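Local coordinates for protein HepC.19480.a.B1 (Helicobacter pylori, PDB 6MTZ) that is of unknown function but probably acts as a phosphoesterase of the DHH/DHHA1 family, at residues 12-17 / 38-43. Residues are numbered along the deposited sequence; the frame is centred on the assembly and turned at random.
Sequences YHLSHI and YNANYG
Tyr-38 lies alongside Tyr-12, both side chains pointing the same way, and its OH reaches the edge of the Tyr-12 ring, 3.3 Å from Tyr-12 CD2. With CG beside the backbone N (chi1 -55°), the Tyr-38 ring leans back toward Tyr-12, where a long aromatic can make apolar contact along the sheet. Tyr-38 is held through both its N and its O to the residues flanking Leu-14, in the parallel pattern: N donates to His-13 O (2.8 Å), and O accepts from Ser-15 N. One step on, Ala-40 N donates to Ser-15 O, and the small Ala-40 methyl meets Leu-14 CD1 at 4.0 Å.

Beyond the strands, side chains take over. Branched Ile-17 reaches two partners at once, CD1 3.5 Å from Asn-41 CG and CG2 near Asn-39 CB, while its CG1 lies over one face of the His-16 ring. Asn-41 CG stands anti to the backbone N (chi1 -174°), sending the flat amide out beside that ring, the planes 56° apart; His-16 ND1 makes a weak hydrogen bond to Ala-40 O. Asn-39 suits a strand end because its ND2 can replace a backbone donor, bonding His-16 O (2.9 Å) in the amide plane and also Gln-25, while OD1 accepts from Arg-194.

Ser-15, His-16 and Ile-17 begin what is probably the SHxDxDG signature of DHH proteins. Strands 10-15 and 35-39 belong to a beta-alpha-beta unit at the sheet's margin; helix 43-59 packs on the Leu-14 and Tyr-38 face, helix 19-29 on the Ser-15 and Asn-39 face.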
# COMPACT_ATOMS: atom_id res chain seq x y z
N TYR A 12 9.26 -13.00 -2.54
CA TYR A 12 9.14 -11.57 -2.31
C TYR A 12 8.49 -10.96 -3.55
O TYR A 12 9.08 -11.00 -4.64
CB TYR A 12 10.51 -10.95 -2.03
CG TYR A 12 11.10 -11.46 -0.74
CD1 TYR A 12 11.79 -12.67 -0.69
CD2 TYR A 12 10.94 -10.75 0.44
CE1 TYR A 12 12.31 -13.14 0.50
CE2 TYR A 12 11.46 -11.21 1.63
CZ TYR A 12 12.14 -12.41 1.66
OH TYR A 12 12.65 -12.87 2.86
N HIS A 13 7.29 -10.40 -3.39
CA HIS A 13 6.49 -9.99 -4.54
C HIS A 13 6.21 -8.50 -4.50
O HIS A 13 5.37 -8.04 -3.72
CB HIS A 13 5.18 -10.79 -4.62
CG HIS A 13 4.37 -10.51 -5.85
ND1 HIS A 13 3.14 -11.08 -6.08
CD2 HIS A 13 4.62 -9.71 -6.92
CE1 HIS A 13 2.66 -10.64 -7.23
NE2 HIS A 13 3.54 -9.81 -7.76
N LEU A 14 6.86 -7.76 -5.39
CA LEU A 14 6.66 -6.32 -5.55
C LEU A 14 5.76 -6.04 -6.75
O LEU A 14 6.02 -6.53 -7.86
CB LEU A 14 8.01 -5.63 -5.74
CG LEU A 14 7.96 -4.20 -6.26
CD1 LEU A 14 7.27 -3.27 -5.24
CD2 LEU A 14 9.38 -3.70 -6.65
N SER A 15 4.71 -5.23 -6.53
CA SER A 15 3.74 -4.92 -7.58
C SER A 15 3.28 -3.47 -7.47
O SER A 15 3.56 -2.77 -6.49
CB SER A 15 2.52 -5.85 -7.53
OG SER A 15 1.80 -5.79 -8.75
N HIS A 16 2.57 -3.02 -8.51
CA HIS A 16 2.05 -1.65 -8.57
C HIS A 16 0.88 -1.51 -7.58
O HIS A 16 0.62 -2.40 -6.77
CB HIS A 16 1.64 -1.33 -10.00
CG HIS A 16 1.40 0.13 -10.27
ND1 HIS A 16 2.31 1.11 -9.96
CD2 HIS A 16 0.35 0.77 -10.85
CE1 HIS A 16 1.84 2.29 -10.32
NE2 HIS A 16 0.65 2.11 -10.87
N ILE A 17 0.14 -0.40 -7.65
CA ILE A 17 -0.89 -0.11 -6.66
C ILE A 17 -2.31 -0.08 -7.21
O ILE A 17 -3.24 0.01 -6.42
CB ILE A 17 -0.61 1.22 -5.92
CG1 ILE A 17 -0.47 2.37 -6.93
CG2 ILE A 17 0.59 1.09 -5.01
CD1 ILE A 17 -0.69 3.72 -6.32
N TYR A 38 4.93 -6.37 -1.46
CA TYR A 38 5.38 -4.98 -1.43
C TYR A 38 4.70 -4.26 -2.58
O TYR A 38 4.43 -4.85 -3.63
CB TYR A 38 6.90 -4.87 -1.61
CG TYR A 38 7.74 -5.67 -0.63
CD1 TYR A 38 7.93 -7.03 -0.80
CD2 TYR A 38 8.38 -5.05 0.45
CE1 TYR A 38 8.70 -7.77 0.08
CE2 TYR A 38 9.15 -5.78 1.33
CZ TYR A 38 9.31 -7.14 1.13
OH TYR A 38 10.07 -7.91 1.98
N ASN A 39 4.45 -2.96 -2.40
CA ASN A 39 3.81 -2.19 -3.45
C ASN A 39 4.51 -0.85 -3.60
O ASN A 39 5.07 -0.30 -2.65
CB ASN A 39 2.32 -1.99 -3.18
CG ASN A 39 1.57 -3.31 -3.12
OD1 ASN A 39 1.62 -4.02 -2.10
ND2 ASN A 39 0.88 -3.66 -4.19
N ALA A 40 4.45 -0.33 -4.83
CA ALA A 40 5.11 0.91 -5.17
C ALA A 40 4.29 1.60 -6.25
O ALA A 40 3.71 0.93 -7.11
CB ALA A 40 6.55 0.66 -5.65
N ASN A 41 4.20 2.92 -6.17
CA ASN A 41 3.54 3.66 -7.23
C ASN A 41 4.60 4.14 -8.22
O ASN A 41 4.80 3.51 -9.26
CB ASN A 41 2.74 4.83 -6.66
CG ASN A 41 1.93 5.55 -7.71
OD1 ASN A 41 1.81 5.08 -8.84
ND2 ASN A 41 1.37 6.69 -7.34
N TYR A 42 5.29 5.22 -7.88
CA TYR A 42 6.28 5.87 -8.74
C TYR A 42 7.69 5.33 -8.51
O TYR A 42 7.93 4.45 -7.68
CB TYR A 42 6.26 7.38 -8.51
CG TYR A 42 4.94 8.00 -8.83
CD1 TYR A 42 4.39 7.88 -10.10
CD2 TYR A 42 4.22 8.69 -7.86
CE1 TYR A 42 3.17 8.44 -10.41
CE2 TYR A 42 2.99 9.26 -8.16
CZ TYR A 42 2.47 9.13 -9.44
OH TYR A 42 1.25 9.68 -9.75
N GLY A 43 8.66 5.93 -9.21
CA GLY A 43 9.97 5.32 -9.32
C GLY A 43 10.77 5.31 -8.02
O GLY A 43 11.45 4.34 -7.71